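PDB 3MCX: SusD superfamily protein from Bacteroides thetaiotaomicron, which is of unknown function but, as a zinc-binding SusD-family protein of the outer membrane, probably helps capture glycans for uptake. Local coordinates for residues 67-79 / 433-447. Sequence-based numbering, arbitrary orientation.
Sequences RVSPYYEYNVLAS and RKGSWHLETLKASNA
Arg433 grips the backbone of Tyr72 end-on, NH1 and NH2 both donating to Tyr72 O, the straighter bond from NH1 at 2.8 Å; NH1 also reaches Ala447 O, and NE binds Ala53 O. Held this way, the guanidinium passes between Tyr72 and Tyr74: CE1 of each tyrosine lies over an opposite face, and NH2 meets the Tyr74 ring at its edge, 3.7 Å from CE1. Replacing Arg433 with alanine is likely to strip Tyr72 O of both donors and open a gap between the two rings. The phenol of Tyr72, carried across to His438 because CG stands anti to the backbone N (chi1 170°), shares a 2.7 Å hydrogen bond between OH and His438 ND1 and accepts one from Leu439 N. Asp296 holds the far side of that imidazole through NE2. Among the carboxylate contacts, Thr441 OG1 donates to Glu73 OE2 from above its plane at 2.7 Å, an oxygen that Thr61 also binds, while Asn75 ND2 holds OE1. Apolar contact comes from Leu442, whose CD2 sits over one face of Tyr72, 4.0 Å from the ring centroid in a CH-pi contact. Water bridges Tyr74 O and Ser445 O, joining the ends of two short helices, 69-72 and 441-444, each closed by a Schellman motif.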
ATOM      1  N   ARG A  67       6.394 -15.925  -7.026  1.00  5.52           N
ATOM      2  CA  ARG A  67       5.767 -14.617  -6.913  1.00  5.83           C
ATOM      3  C   ARG A  67       4.294 -14.596  -7.299  1.00  6.08           C
ATOM      4  O   ARG A  67       3.851 -15.263  -8.258  1.00  6.45           O
ATOM      5  CB  ARG A  67       6.534 -13.554  -7.701  1.00  6.10           C
ATOM      6  CG  ARG A  67       6.411 -13.614  -9.206  1.00  6.83           C
ATOM      7  CD  ARG A  67       7.281 -12.504  -9.899  1.00  7.67           C
ATOM      8  NE  ARG A  67       8.678 -12.885  -9.797  1.00  6.07           N
ATOM      9  CZ  ARG A  67       9.361 -13.621 -10.656  1.00  6.76           C
ATOM     10  NH1 ARG A  67       8.854 -13.943 -11.854  1.00  7.28           N
ATOM     11  NH2 ARG A  67      10.581 -14.021 -10.352  1.00  7.16           N
ATOM     12  N   VAL A  68       3.557 -13.844  -6.487  1.00  5.42           N
ATOM     13  CA  VAL A  68       2.174 -13.422  -6.710  1.00  6.62           C
ATOM     14  C   VAL A  68       1.122 -14.513  -6.485  1.00  6.11           C
ATOM     15  O   VAL A  68       0.160 -14.340  -5.689  1.00  6.68           O
ATOM     16  CB  VAL A  68       1.940 -12.752  -8.087  1.00  5.95           C
ATOM     17  CG1 VAL A  68       0.453 -12.308  -8.215  1.00  6.66           C
ATOM     18  CG2 VAL A  68       2.859 -11.528  -8.290  1.00  6.91           C
ATOM     19  N   SER A  69       1.273 -15.634  -7.150  1.00  6.02           N
ATOM     20  CA  SER A  69       0.199 -16.606  -7.174  1.00  5.58           C
ATOM     21  C   SER A  69      -0.230 -17.148  -5.796  1.00  6.26           C
ATOM     22  O   SER A  69      -1.420 -17.385  -5.607  1.00  6.27           O
ATOM     23  CB  SER A  69       0.409 -17.717  -8.219  1.00  6.24           C
ATOM     24  OG  SER A  69       1.533 -18.537  -7.963  1.00  6.24           O
ATOM     25  N   PRO A  70       0.693 -17.395  -4.856  1.00  5.82           N
ATOM     26  CA  PRO A  70       0.203 -17.893  -3.572  1.00  5.96           C
ATOM     27  C   PRO A  70      -0.677 -16.907  -2.819  1.00  5.89           C
ATOM     28  O   PRO A  70      -1.550 -17.337  -2.054  1.00  5.71           O
ATOM     29  CB  PRO A  70       1.500 -18.169  -2.803  1.00  5.47           C
ATOM     30  CG  PRO A  70       2.545 -18.443  -3.896  1.00  5.84           C
ATOM     31  CD  PRO A  70       2.173 -17.434  -4.929  1.00  5.82           C
ATOM     32  N   TYR A  71      -0.438 -15.602  -2.979  1.00  5.96           N
ATOM     33  CA  TYR A  71      -1.340 -14.580  -2.455  1.00  5.51           C
ATOM     34  C   TYR A  71      -2.680 -14.587  -3.208  1.00  6.27           C
ATOM     35  O   TYR A  71      -3.770 -14.660  -2.614  1.00  6.54           O
ATOM     36  CB  TYR A  71      -0.730 -13.216  -2.583  1.00  6.30           C
ATOM     37  CG  TYR A  71       0.489 -12.923  -1.734  1.00  6.22           C
ATOM     38  CD1 TYR A  71       0.652 -13.407  -0.456  1.00  6.34           C
ATOM     39  CD2 TYR A  71       1.438 -12.044  -2.195  1.00  7.63           C
ATOM     40  CE1 TYR A  71       1.764 -13.042   0.325  1.00  6.04           C
ATOM     41  CE2 TYR A  71       2.561 -11.669  -1.421  1.00  6.71           C
ATOM     42  CZ  TYR A  71       2.706 -12.155  -0.175  1.00  6.74           C
ATOM     43  OH  TYR A  71       3.811 -11.786   0.536  1.00  7.05           O
ATOM     44  N   TYR A  72      -2.588 -14.473  -4.513  1.00  6.35           N
ATOM     45  CA  TYR A  72      -3.769 -14.406  -5.391  1.00  5.64           C
ATOM     46  C   TYR A  72      -4.702 -15.584  -5.199  1.00  6.56           C
ATOM     47  O   TYR A  72      -5.929 -15.420  -5.234  1.00  6.99           O
ATOM     48  CB  TYR A  72      -3.256 -14.330  -6.822  1.00  6.62           C
ATOM     49  CG  TYR A  72      -4.274 -14.497  -7.932  1.00  5.82           C
ATOM     50  CD1 TYR A  72      -5.253 -13.539  -8.173  1.00  6.10           C
ATOM     51  CD2 TYR A  72      -4.233 -15.595  -8.747  1.00  5.33           C
ATOM     52  CE1 TYR A  72      -6.154 -13.708  -9.212  1.00  6.15           C
ATOM     53  CE2 TYR A  72      -5.109 -15.756  -9.801  1.00  6.89           C
ATOM     54  CZ  TYR A  72      -6.065 -14.816 -10.027  1.00  6.03           C
ATOM     55  OH  TYR A  72      -6.936 -14.980 -11.089  1.00  6.25           O
ATOM     56  N   GLU A  73      -4.141 -16.783  -5.033  1.00  5.36           N
ATOM     57  CA  GLU A  73      -4.888 -18.029  -4.873  1.00  5.41           C
ATOM     58  C   GLU A  73      -5.297 -18.318  -3.419  1.00  5.31           C
ATOM     59  O   GLU A  73      -5.938 -19.330  -3.159  1.00  5.61           O
ATOM     60  CB  GLU A  73      -4.044 -19.200  -5.394  1.00  6.03           C
ATOM     61  CG  GLU A  73      -3.777 -19.080  -6.891  1.00  6.62           C
ATOM     62  CD  GLU A  73      -2.696 -20.009  -7.405  1.00  6.99           C
ATOM     63  OE1 GLU A  73      -2.121 -20.813  -6.646  1.00  7.03           O
ATOM     64  OE2 GLU A  73      -2.416 -19.913  -8.640  1.00  7.20           O
ATOM     65  N   TYR A  74      -4.883 -17.464  -2.476  1.00  5.97           N
ATOM     66  CA  TYR A  74      -5.236 -17.672  -1.053  1.00  5.94           C
ATOM     67  C   TYR A  74      -4.833 -19.039  -0.555  1.00  6.67           C
ATOM     68  O   TYR A  74      -5.518 -19.689   0.233  1.00  6.44           O
ATOM     69  CB  TYR A  74      -6.734 -17.384  -0.831  1.00  5.63           C
ATOM     70  CG  TYR A  74      -7.070 -15.898  -0.810  1.00  6.05           C
ATOM     71  CD1 TYR A  74      -7.168 -15.155  -1.977  1.00  5.61           C
ATOM     72  CD2 TYR A  74      -7.360 -15.272   0.385  1.00  7.70           C
ATOM     73  CE1 TYR A  74      -7.468 -13.809  -1.939  1.00  6.90           C
ATOM     74  CE2 TYR A  74      -7.677 -13.951   0.427  1.00  6.28           C
ATOM     75  CZ  TYR A  74      -7.746 -13.206  -0.740  1.00  6.71           C
ATOM     76  OH  TYR A  74      -8.053 -11.858  -0.693  1.00  7.40           O
ATOM     77  N   ASN A  75      -3.659 -19.497  -0.979  1.00  5.40           N
ATOM     78  CA  ASN A  75      -3.162 -20.797  -0.560  1.00  5.81           C
ATOM     79  C   ASN A  75      -1.734 -20.771   0.032  1.00  5.42           C
ATOM     80  O   ASN A  75      -1.179 -21.818   0.349  1.00  6.47           O
ATOM     81  CB  ASN A  75      -3.282 -21.830  -1.682  1.00  5.56           C
ATOM     82  CG  ASN A  75      -2.483 -21.476  -2.901  1.00  5.47           C
ATOM     83  OD1 ASN A  75      -1.558 -20.678  -2.815  1.00  6.94           O
ATOM     84  ND2 ASN A  75      -2.859 -22.033  -4.046  1.00  6.36           N
ATOM     85  N   VAL A  76      -1.197 -19.582   0.205  1.00  5.55           N
ATOM     86  CA  VAL A  76       0.154 -19.412   0.739  1.00  5.95           C
ATOM     87  C   VAL A  76       0.306 -20.075   2.117  1.00  5.91           C
ATOM     88  O   VAL A  76      -0.581 -19.986   2.974  1.00  6.64           O
ATOM     89  CB  VAL A  76       0.541 -17.913   0.766  1.00  5.81           C
ATOM     90  CG1 VAL A  76      -0.359 -17.092   1.732  1.00  7.34           C
ATOM     91  CG2 VAL A  76       2.011 -17.745   1.100  1.00  7.22           C
ATOM     92  N   LEU A  77       1.420 -20.773   2.317  1.00  5.57           N
ATOM     93  CA  LEU A  77       1.723 -21.533   3.518  1.00  5.30           C
ATOM     94  C   LEU A  77       2.688 -20.795   4.441  1.00  5.00           C
ATOM     95  O   LEU A  77       3.452 -19.922   4.032  1.00  5.65           O
ATOM     96  CB  LEU A  77       2.358 -22.858   3.146  1.00  4.86           C
ATOM     97  CG  LEU A  77       1.565 -23.755   2.202  1.00  6.40           C
ATOM     98  CD1 LEU A  77       2.376 -25.028   1.885  1.00  7.35           C
ATOM     99  CD2 LEU A  77       0.190 -24.099   2.764  1.00  9.81           C
ATOM    100  N   ALA A  78       2.679 -21.185   5.715  1.00  4.77           N
ATOM    101  CA  ALA A  78       3.590 -20.624   6.713  1.00  4.91           C
ATOM    102  C   ALA A  78       5.059 -20.834   6.402  1.00  5.28           C
ATOM    103  O   ALA A  78       5.881 -20.072   6.903  1.00  5.35           O
ATOM    104  CB  ALA A  78       3.302 -21.245   8.073  1.00  5.48           C
ATOM    105  N   SER A  79       5.355 -21.821   5.555  1.00  4.26           N
ATOM    106  CA  SER A  79       6.713 -22.148   5.159  1.00  5.23           C
ATOM    107  C   SER A  79       7.224 -21.288   3.980  1.00  5.19           C
ATOM    108  O   SER A  79       8.389 -21.471   3.588  1.00  7.50           O
ATOM    109  CB  SER A  79       6.770 -23.602   4.753  1.00  5.75           C
ATOM    110  OG  SER A  79       5.865 -23.832   3.688  1.00  7.30           O
ATOM    111  N   ARG A 433     -13.828 -12.851  -7.962  1.00  6.86           N
ATOM    112  CA  ARG A 433     -13.032 -12.855  -9.184  1.00  6.80           C
ATOM    113  C   ARG A 433     -13.903 -13.453 -10.292  1.00  6.88           C
ATOM    114  O   ARG A 433     -13.975 -14.672 -10.434  1.00  8.51           O
ATOM    115  CB  ARG A 433     -11.777 -13.695  -8.950  1.00  6.91           C
ATOM    116  CG  ARG A 433     -10.724 -13.081  -8.093  1.00  6.95           C
ATOM    117  CD  ARG A 433     -10.940 -13.185  -6.547  1.00  6.87           C
ATOM    118  NE  ARG A 433      -9.720 -12.697  -5.954  1.00  7.10           N
ATOM    119  CZ  ARG A 433      -8.613 -13.408  -5.765  1.00  6.55           C
ATOM    120  NH1 ARG A 433      -8.620 -14.732  -5.794  1.00  7.00           N
ATOM    121  NH2 ARG A 433      -7.517 -12.770  -5.463  1.00  6.44           N
ATOM    122  N   LYS A 434     -14.578 -12.592 -11.062  1.00  7.24           N
ATOM    123  CA  LYS A 434     -15.581 -13.024 -12.026  1.00  8.00           C
ATOM    124  C   LYS A 434     -15.104 -13.022 -13.480  1.00  7.36           C
ATOM    125  O   LYS A 434     -15.667 -13.717 -14.320  1.00  8.57           O
ATOM    126  CB  LYS A 434     -16.850 -12.163 -11.947  1.00  8.32           C
ATOM    127  CG  LYS A 434     -17.638 -12.357 -10.643  1.00 13.60           C
ATOM    128  CD  LYS A 434     -19.064 -11.889 -10.836  1.00 20.97           C
ATOM    129  CE  LYS A 434     -19.619 -11.224  -9.600  1.00 23.55           C
ATOM    130  NZ  LYS A 434     -20.868 -10.390  -9.930  1.00 25.63           N
ATOM    131  N   GLY A 435     -14.042 -12.268 -13.726  1.00  6.70           N
ATOM    132  CA  GLY A 435     -13.520 -12.089 -15.063  1.00  6.92           C
ATOM    133  C   GLY A 435     -13.081 -13.375 -15.723  1.00  7.22           C
ATOM    134  O   GLY A 435     -12.579 -14.288 -15.065  1.00  7.33           O
ATOM    135  N   SER A 436     -13.235 -13.444 -17.040  1.00  6.86           N
ATOM    136  CA  SER A 436     -13.075 -14.692 -17.779  1.00  7.92           C
ATOM    137  C   SER A 436     -11.642 -15.211 -17.897  1.00  7.84           C
ATOM    138  O   SER A 436     -11.473 -16.381 -18.288  1.00 10.82           O
ATOM    139  CB  SER A 436     -13.705 -14.595 -19.176  1.00  8.25           C
ATOM    140  OG  SER A 436     -12.969 -13.724 -19.989  1.00 12.31           O
ATOM    141  N   TRP A 437     -10.638 -14.382 -17.615  1.00  6.53           N
ATOM    142  CA  TRP A 437      -9.268 -14.876 -17.617  1.00  5.71           C
ATOM    143  C   TRP A 437      -8.621 -15.024 -16.262  1.00  6.10           C
ATOM    144  O   TRP A 437      -7.425 -15.256 -16.180  1.00  6.37           O
ATOM    145  CB  TRP A 437      -8.372 -14.130 -18.607  1.00  6.18           C
ATOM    146  CG  TRP A 437      -8.271 -12.612 -18.472  1.00  4.48           C
ATOM    147  CD1 TRP A 437      -7.414 -11.914 -17.702  1.00  6.07           C
ATOM    148  CD2 TRP A 437      -9.032 -11.636 -19.208  1.00  4.51           C
ATOM    149  NE1 TRP A 437      -7.589 -10.566 -17.882  1.00  6.06           N
ATOM    150  CE2 TRP A 437      -8.592 -10.368 -18.787  1.00  4.71           C
ATOM    151  CE3 TRP A 437     -10.036 -11.716 -20.186  1.00  6.04           C
ATOM    152  CZ2 TRP A 437      -9.096  -9.187 -19.326  1.00  6.99           C
ATOM    153  CZ3 TRP A 437     -10.555 -10.538 -20.712  1.00  5.61           C
ATOM    154  CH2 TRP A 437     -10.086  -9.294 -20.279  1.00  5.46           C
ATOM    155  N   HIS A 438      -9.394 -14.957 -15.180  1.00  5.60           N
ATOM    156  CA  HIS A 438      -8.859 -15.400 -13.922  1.00  5.73           C
ATOM    157  C   HIS A 438      -8.370 -16.823 -14.060  1.00  5.85           C
ATOM    158  O   HIS A 438      -8.906 -17.650 -14.830  1.00  6.62           O
ATOM    159  CB  HIS A 438      -9.901 -15.266 -12.822  1.00  4.88           C
ATOM    160  CG  HIS A 438     -10.002 -13.873 -12.285  1.00  5.82           C
ATOM    161  ND1 HIS A 438      -9.042 -13.314 -11.459  1.00  6.30           N
ATOM    162  CD2 HIS A 438     -10.951 -12.918 -12.463  1.00  6.84           C
ATOM    163  CE1 HIS A 438      -9.387 -12.068 -11.164  1.00  5.89           C
ATOM    164  NE2 HIS A 438     -10.559 -11.813 -11.746  1.00  4.97           N
ATOM    165  N   LEU A 439      -7.354 -17.133 -13.261  1.00  5.62           N
ATOM    166  CA  LEU A 439      -6.722 -18.428 -13.410  1.00  5.83           C
ATOM    167  C   LEU A 439      -7.604 -19.562 -12.910  1.00  6.22           C
ATOM    168  O   LEU A 439      -8.338 -19.400 -11.932  1.00  6.32           O
ATOM    169  CB  LEU A 439      -5.396 -18.484 -12.678  1.00  6.07           C
ATOM    170  CG  LEU A 439      -4.403 -17.447 -13.127  1.00  6.97           C
ATOM    171  CD1 LEU A 439      -2.996 -17.710 -12.475  1.00  5.96           C
ATOM    172  CD2 LEU A 439      -4.307 -17.314 -14.638  1.00  7.77           C
ATOM    173  N   GLU A 440      -7.462 -20.733 -13.516  1.00  6.26           N
ATOM    174  CA  GLU A 440      -8.230 -21.898 -13.107  1.00  6.94           C
ATOM    175  C   GLU A 440      -7.863 -22.363 -11.701  1.00  6.63           C
ATOM    176  O   GLU A 440      -8.631 -23.046 -11.038  1.00  6.91           O
ATOM    177  CB  GLU A 440      -8.092 -23.050 -14.106  1.00  7.77           C
ATOM    178  CG  GLU A 440      -8.736 -22.777 -15.480  1.00 11.37           C
ATOM    179  CD  GLU A 440     -10.209 -22.410 -15.404  1.00 18.78           C
ATOM    180  OE1 GLU A 440     -10.941 -23.121 -14.684  1.00 17.44           O
ATOM    181  OE2 GLU A 440     -10.616 -21.422 -16.082  1.00 21.90           O
ATOM    182  N   THR A 441      -6.673 -22.029 -11.240  1.00  5.84           N
ATOM    183  CA  THR A 441      -6.288 -22.384  -9.879  1.00  6.32           C
ATOM    184  C   THR A 441      -7.217 -21.813  -8.803  1.00  7.52           C
ATOM    185  O   THR A 441      -7.269 -22.360  -7.694  1.00  7.44           O
ATOM    186  CB  THR A 441      -4.854 -21.895  -9.569  1.00  6.81           C
ATOM    187  OG1 THR A 441      -4.726 -20.519  -9.950  1.00  7.44           O
ATOM    188  CG2 THR A 441      -3.812 -22.766 -10.291  1.00  6.09           C
ATOM    189  N   LEU A 442      -7.953 -20.733  -9.087  1.00  6.91           N
ATOM    190  CA  LEU A 442      -8.904 -20.204  -8.082  1.00  7.08           C
ATOM    191  C   LEU A 442     -10.019 -21.213  -7.779  1.00  8.02           C
ATOM    192  O   LEU A 442     -10.584 -21.197  -6.685  1.00  7.18           O
ATOM    193  CB  LEU A 442      -9.554 -18.911  -8.544  1.00  7.00           C
ATOM    194  CG  LEU A 442      -8.640 -17.732  -8.858  1.00  6.99           C
ATOM    195  CD1 LEU A 442      -9.430 -16.440  -9.054  1.00  7.16           C
ATOM    196  CD2 LEU A 442      -7.572 -17.531  -7.717  1.00  7.71           C
ATOM    197  N   LYS A 443     -10.377 -22.071  -8.725  1.00  7.41           N
ATOM    198  CA  LYS A 443     -11.366 -23.121  -8.472  1.00  8.54           C
ATOM    199  C   LYS A 443     -10.829 -24.151  -7.478  1.00  9.14           C
ATOM    200  O   LYS A 443     -11.445 -24.371  -6.453  1.00  8.69           O
ATOM    201  CB  LYS A 443     -11.816 -23.790  -9.780  1.00  9.04           C
ATOM    202  CG  LYS A 443     -12.574 -22.800 -10.631  1.00 11.91           C
ATOM    203  CD  LYS A 443     -13.063 -23.316 -11.984  1.00 15.84           C
ATOM    204  CE  LYS A 443     -13.737 -22.172 -12.775  1.00 17.52           C
ATOM    205  NZ  LYS A 443     -12.821 -21.102 -13.345  1.00 19.35           N
ATOM    206  N   ALA A 444      -9.651 -24.716  -7.756  1.00 10.38           N
ATOM    207  CA  ALA A 444      -9.056 -25.730  -6.867  1.00 10.87           C
ATOM    208  C   ALA A 444      -8.727 -25.148  -5.489  1.00  9.84           C
ATOM    209  O   ALA A 444      -8.840 -25.827  -4.460  1.00 11.08           O
ATOM    210  CB  ALA A 444      -7.767 -26.305  -7.502  1.00 12.99           C
ATOM    211  N   SER A 445      -8.362 -23.875  -5.444  1.00  8.11           N
ATOM    212  CA  SER A 445      -7.996 -23.240  -4.167  0.50  8.41           C
ATOM    213  C   SER A 445      -9.177 -22.557  -3.466  1.00  8.16           C
ATOM    214  O   SER A 445      -9.009 -21.907  -2.441  1.00  8.14           O
ATOM    215  CB  SER A 445      -6.862 -22.230  -4.373  0.50  8.51           C
ATOM    216  OG  SER A 445      -5.678 -22.857  -4.837  0.50 10.72           O
ATOM    217  N   ASN A 446     -10.370 -22.675  -4.035  1.00  7.79           N
ATOM    218  CA  ASN A 446     -11.567 -22.049  -3.431  1.00  8.02           C
ATOM    219  C   ASN A 446     -11.373 -20.562  -3.195  1.00  7.79           C
ATOM    220  O   ASN A 446     -11.633 -20.023  -2.119  1.00  8.05           O
ATOM    221  CB  ASN A 446     -12.007 -22.784  -2.151  1.00  7.93           C
ATOM    222  CG  ASN A 446     -13.289 -22.196  -1.552  1.00 13.34           C
ATOM    223  OD1 ASN A 446     -14.188 -21.736  -2.279  1.00 12.80           O
ATOM    224  ND2 ASN A 446     -13.364 -22.178  -0.207  1.00 14.83           N
ATOM    225  N   ALA A 447     -10.905 -19.868  -4.219  1.00  6.44           N
ATOM    226  CA  ALA A 447     -10.620 -18.461  -4.101  1.00  6.62           C
ATOM    227  C   ALA A 447     -11.269 -17.651  -5.213  1.00  6.91           C
ATOM    228  O   ALA A 447     -10.806 -16.560  -5.559  1.00  7.24           O
ATOM    229  CB  ALA A 447      -9.066 -18.205  -4.041  1.00  6.96           C
TER
HETATM  230  O   HOH W   1      -7.030 -21.906  -0.576  1.00 13.15           O